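Local coordinates for tegumental protein 20.8 kDa (Clonorchis sinensis, PDB 5X2D), which belongs to a tegumental-allergen-like protein that probably binds calcium, this chain being its dynein-light-chain-like domain, at residues 23-28 with 44-49; 37-42 with 84-89. All coordinates share one frame; numbering follows the deposited sequence.

Contact 1: residues 23-28 with 44-49; sequences ARETIP and ENLKSF
With CG anti to the backbone N in both residues (chi1 177° in E25), E25 and F49 each send their side chain into the gap between two helices, and there the two slide past one another in opposite directions. E25 then bends at chi2, 75°, which lays its methylene and carboxylate along one face of the F49 ring. CG of E25 sits 3.5 Å from the ring centroid of F49 in a CH-pi contact, close to the ring normal, while CD of E25 lies 3.3 Å from F49 CD1 near the rim. Carboxylate and ring are stacked, their planes only 8° apart. Glutamate suits this place because its methylenes CB and CG can lie on an aromatic face while the carboxylate ends over the CD1-CE1 side of the ring, both residues being only partly exposed.

Deeper in, the methyl CD2 of L46 approaches OG1 of T26 at 4.0 Å, the two side chains crossing at about a right angle. That hydroxyl is hydrogen-bonded to I22 O, one turn back in its own helix, which lets a threonine sit buried beside a leucine. T26 also packs on F81 and L83, and L46 on V60, so both residues link the helices to the sheet beneath. Helices 16-29 and 36-54 run nearly antiparallel here, their local axes 10.9 Å apart, as the helical pair of the dynein light chain fold. No hydrogen bond spans the two segments: a charged carboxylate flat on the electron-rich F49 face would be mildly disfavoured electrostatically, so cohesion probably rests on van der Waals and CH-pi packing.

Contact 2: residues 37-42 with 84-89; sequences EELGRL and YNRAYL
R86, in the loop just before strand 87-92, meets L39 of the helix: CD2 of the leucine lies over one face of the guanidinium, 3.5 Å from R86 NH2. A bend at chi3 (61°) turns the end of the arginine so that its flat group can receive this methyl while its N-H groups point elsewhere. NE of R86 makes a weak hydrogen bond of 3.5 Å to Y88 OH, which lies at the guanidinium edge and in its plane. A second weak bond joins R86 NH2 to the same Y88 OH at 3.4 Å. NH1 bonds to A33 O. Arginine suits this buried spot because it offers an apolar face to leucine and donors round its rim.

The chain then enters the antiparallel sheet of the dynein-light-chain-like domain, against which helix 36-54 packs. A87 pairs through its backbone with V63, and Y88 pairs with F81 on the other neighbouring strand. The Y88 ring reaches towards the helix, where CD2 of L42 comes to its edge, near the ring plane, at 4.4 Å from CE2. Tyrosine serves two purposes here, with a ring that packs on L42 and F81 and a hydroxyl that receives the arginine. On the helix side, L39 also packs on W68 of the second subunit.

Overall arrangement
Contacts 1 and 2 have centres about 10 Å apart and share helix 36-54: its earlier part, residues 37-42, faces strand 87-92 and the loop before it, while residues 44-49 face helix 16-29. Their segments alternate along the chain, in the order 23-28, 37-42, 44-49, 84-89. The two meet where CD1 of L46 packs at 4.2 Å from CD2 of Y88, so the packing between the helices runs on into the packing of helix against sheet. Strand 87-92 lies inside the four-stranded antiparallel sheet, between 78-83 and 58-63. Both contacts border the second subunit, which places helix 36-54 near the dimer interface as well as in the domain core.

Contact 1: residues 23-28 with 44-49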
# COMPACT_ATOMS: atom_id res chain seq x y z
N ALA A 23 -0.11 6.83 -17.51
CA ALA A 23 -1.51 7.06 -17.93
C ALA A 23 -1.84 6.24 -19.17
O ALA A 23 -2.75 5.41 -19.17
CB ALA A 23 -1.75 8.52 -18.21
N ARG A 24 -1.05 6.50 -20.22
CA ARG A 24 -1.14 5.83 -21.51
C ARG A 24 -1.25 4.30 -21.45
O ARG A 24 -2.09 3.71 -22.11
CB ARG A 24 0.10 6.20 -22.32
CG ARG A 24 -0.12 7.01 -23.58
CD ARG A 24 -0.59 6.12 -24.72
NE ARG A 24 -0.62 6.83 -25.99
CZ ARG A 24 -0.82 6.26 -27.18
NH1 ARG A 24 -1.03 4.95 -27.25
NH2 ARG A 24 -0.84 6.99 -28.28
N GLU A 25 -0.39 3.67 -20.66
CA GLU A 25 -0.37 2.22 -20.58
C GLU A 25 -1.54 1.69 -19.74
O GLU A 25 -2.10 0.64 -20.04
CB GLU A 25 0.98 1.75 -20.00
CG GLU A 25 1.11 0.25 -19.79
CD GLU A 25 1.32 -0.50 -21.11
OE1 GLU A 25 1.47 0.18 -22.16
OE2 GLU A 25 1.35 -1.76 -21.08
N THR A 26 -1.91 2.46 -18.72
CA THR A 26 -2.94 2.05 -17.77
C THR A 26 -4.40 2.15 -18.25
O THR A 26 -5.14 1.17 -18.22
CB THR A 26 -2.84 2.90 -16.50
OG1 THR A 26 -1.55 2.71 -15.92
CG2 THR A 26 -3.90 2.54 -15.49
N ILE A 27 -4.78 3.33 -18.72
CA ILE A 27 -6.19 3.62 -18.97
C ILE A 27 -6.88 2.66 -19.94
O ILE A 27 -8.04 2.31 -19.72
CB ILE A 27 -6.38 5.06 -19.50
CG1 ILE A 27 -5.77 6.06 -18.54
CG2 ILE A 27 -7.84 5.40 -19.58
CD1 ILE A 27 -5.60 7.41 -19.15
N PRO A 28 -6.19 2.23 -21.02
CA PRO A 28 -6.93 1.25 -21.82
C PRO A 28 -7.14 -0.12 -21.16
O PRO A 28 -8.26 -0.63 -21.24
CB PRO A 28 -6.05 1.11 -23.08
CG PRO A 28 -4.70 1.60 -22.67
CD PRO A 28 -4.97 2.70 -21.70
N GLU A 44 0.59 -7.10 -12.27
CA GLU A 44 1.82 -7.70 -12.79
C GLU A 44 2.20 -7.21 -14.19
O GLU A 44 3.38 -6.90 -14.39
CB GLU A 44 1.71 -9.24 -12.77
CG GLU A 44 1.96 -9.86 -11.39
CD GLU A 44 3.40 -9.71 -10.91
OE1 GLU A 44 4.27 -9.39 -11.76
OE2 GLU A 44 3.68 -9.90 -9.70
N ASN A 45 1.27 -7.06 -15.14
CA ASN A 45 1.72 -6.51 -16.42
C ASN A 45 1.86 -4.98 -16.34
O ASN A 45 2.41 -4.38 -17.26
CB ASN A 45 0.83 -6.86 -17.64
CG ASN A 45 -0.66 -6.75 -17.37
OD1 ASN A 45 -1.32 -7.72 -17.04
ND2 ASN A 45 -1.18 -5.54 -17.49
N LEU A 46 1.38 -4.36 -15.26
CA LEU A 46 1.71 -2.96 -15.00
C LEU A 46 3.13 -2.82 -14.42
O LEU A 46 3.91 -1.98 -14.87
CB LEU A 46 0.69 -2.32 -14.05
CG LEU A 46 -0.67 -1.91 -14.66
CD1 LEU A 46 -1.45 -1.04 -13.68
CD2 LEU A 46 -0.50 -1.20 -16.00
N LYS A 47 3.44 -3.65 -13.42
CA LYS A 47 4.79 -3.75 -12.89
C LYS A 47 5.76 -4.02 -14.02
O LYS A 47 6.77 -3.34 -14.18
CB LYS A 47 4.91 -4.86 -11.84
CG LYS A 47 6.32 -5.00 -11.24
CD LYS A 47 6.76 -6.47 -11.11
CE LYS A 47 7.62 -6.73 -9.88
NZ LYS A 47 8.76 -5.80 -9.71
N SER A 48 5.44 -5.04 -14.81
CA SER A 48 6.32 -5.47 -15.87
C SER A 48 6.44 -4.39 -16.94
O SER A 48 7.42 -4.38 -17.68
CB SER A 48 5.82 -6.78 -16.48
OG SER A 48 6.65 -7.17 -17.55
N PHE A 49 5.46 -3.49 -17.01
CA PHE A 49 5.56 -2.32 -17.89
C PHE A 49 6.58 -1.31 -17.38
O PHE A 49 7.41 -0.82 -18.14
CB PHE A 49 4.23 -1.60 -18.03
CG PHE A 49 4.35 -0.25 -18.69
CD1 PHE A 49 4.44 -0.15 -20.08
CD2 PHE A 49 4.40 0.92 -17.94
CE1 PHE A 49 4.55 1.09 -20.71
CE2 PHE A 49 4.52 2.17 -18.56
CZ PHE A 49 4.59 2.25 -19.94

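Contact 2: residues 37-42 with 84-89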
# COMPACT_ATOMS: atom_id res chain seq x y z
N GLU A 37 -8.41 -12.60 -10.74
CA GLU A 37 -7.50 -13.26 -11.67
C GLU A 37 -7.12 -12.29 -12.78
O GLU A 37 -6.06 -12.41 -13.41
CB GLU A 37 -8.21 -14.47 -12.29
CG GLU A 37 -7.38 -15.33 -13.23
CD GLU A 37 -8.06 -16.65 -13.57
OE1 GLU A 37 -8.94 -17.11 -12.81
OE2 GLU A 37 -7.75 -17.21 -14.65
N GLU A 38 -7.99 -11.31 -12.98
CA GLU A 38 -7.75 -10.16 -13.83
C GLU A 38 -6.75 -9.18 -13.25
O GLU A 38 -5.80 -8.77 -13.92
CB GLU A 38 -9.08 -9.44 -14.06
CG GLU A 38 -9.76 -9.71 -15.39
CD GLU A 38 -11.28 -9.60 -15.28
OE1 GLU A 38 -11.77 -9.03 -14.28
OE2 GLU A 38 -11.99 -10.08 -16.19
N LEU A 39 -7.00 -8.81 -11.99
CA LEU A 39 -6.31 -7.72 -11.33
C LEU A 39 -4.97 -8.17 -10.81
O LEU A 39 -3.98 -7.44 -10.90
CB LEU A 39 -7.16 -7.17 -10.18
CG LEU A 39 -8.48 -6.54 -10.63
CD1 LEU A 39 -9.26 -6.10 -9.43
CD2 LEU A 39 -8.22 -5.37 -11.55
N GLY A 40 -4.96 -9.39 -10.30
CA GLY A 40 -3.77 -10.05 -9.80
C GLY A 40 -2.69 -10.01 -10.86
O GLY A 40 -1.55 -9.66 -10.56
N ARG A 41 -3.03 -10.38 -12.09
CA ARG A 41 -2.05 -10.32 -13.16
C ARG A 41 -2.14 -9.03 -13.96
O ARG A 41 -1.34 -8.83 -14.86
CB ARG A 41 -2.17 -11.51 -14.12
CG ARG A 41 -0.98 -12.46 -14.06
CD ARG A 41 -0.83 -13.30 -15.32
NE ARG A 41 -0.61 -12.49 -16.52
CZ ARG A 41 -0.72 -12.97 -17.76
NH1 ARG A 41 -1.02 -14.24 -17.94
NH2 ARG A 41 -0.51 -12.18 -18.81
N LEU A 42 -3.06 -8.13 -13.60
CA LEU A 42 -3.05 -6.76 -14.14
C LEU A 42 -1.93 -5.93 -13.53
O LEU A 42 -1.20 -5.20 -14.22
CB LEU A 42 -4.36 -6.02 -13.88
CG LEU A 42 -4.25 -4.53 -14.26
CD1 LEU A 42 -4.13 -4.27 -15.77
CD2 LEU A 42 -5.34 -3.71 -13.62
N TYR A 84 -11.22 6.17 -12.55
CA TYR A 84 -12.58 5.65 -12.42
C TYR A 84 -12.83 5.07 -11.02
O TYR A 84 -13.35 3.95 -10.87
CB TYR A 84 -12.83 4.61 -13.50
CG TYR A 84 -12.66 5.11 -14.92
CD1 TYR A 84 -13.06 6.39 -15.28
CD2 TYR A 84 -12.07 4.31 -15.90
CE1 TYR A 84 -12.90 6.85 -16.59
CE2 TYR A 84 -11.90 4.77 -17.20
CZ TYR A 84 -12.32 6.04 -17.54
OH TYR A 84 -12.15 6.49 -18.82
N ASN A 85 -12.47 5.85 -10.00
CA ASN A 85 -12.60 5.44 -8.60
C ASN A 85 -11.96 4.08 -8.26
O ASN A 85 -12.51 3.29 -7.48
CB ASN A 85 -14.08 5.42 -8.20
CG ASN A 85 -14.31 5.97 -6.80
OD1 ASN A 85 -13.41 6.56 -6.20
ND2 ASN A 85 -15.53 5.81 -6.29
N ARG A 86 -10.79 3.82 -8.86
CA ARG A 86 -9.92 2.73 -8.44
C ARG A 86 -8.50 3.26 -8.40
O ARG A 86 -7.97 3.72 -9.41
CB ARG A 86 -10.03 1.54 -9.39
CG ARG A 86 -10.12 0.21 -8.67
CD ARG A 86 -10.74 -0.89 -9.54
NE ARG A 86 -9.98 -1.16 -10.76
CZ ARG A 86 -10.28 -2.13 -11.62
NH1 ARG A 86 -11.32 -2.94 -11.39
NH2 ARG A 86 -9.54 -2.31 -12.71
N ALA A 87 -7.88 3.23 -7.22
CA ALA A 87 -6.56 3.85 -7.05
C ALA A 87 -5.44 2.94 -7.49
O ALA A 87 -5.50 1.72 -7.30
CB ALA A 87 -6.35 4.27 -5.59
N TYR A 88 -4.40 3.56 -8.03
CA TYR A 88 -3.21 2.87 -8.48
C TYR A 88 -1.98 3.46 -7.81
O TYR A 88 -1.73 4.66 -7.91
CB TYR A 88 -3.09 2.94 -10.01
CG TYR A 88 -4.23 2.25 -10.72
CD1 TYR A 88 -5.42 2.92 -10.97
CD2 TYR A 88 -4.13 0.90 -11.08
CE1 TYR A 88 -6.47 2.28 -11.60
CE2 TYR A 88 -5.18 0.26 -11.71
CZ TYR A 88 -6.35 0.95 -11.97
OH TYR A 88 -7.41 0.31 -12.59
N LEU A 89 -1.22 2.63 -7.11
CA LEU A 89 -0.01 3.09 -6.44
C LEU A 89 1.24 2.50 -7.11
O LEU A 89 1.36 1.27 -7.26
CB LEU A 89 -0.04 2.73 -4.95
CG LEU A 89 -0.97 3.55 -4.06
CD1 LEU A 89 -2.34 2.93 -4.09
CD2 LEU A 89 -0.48 3.66 -2.63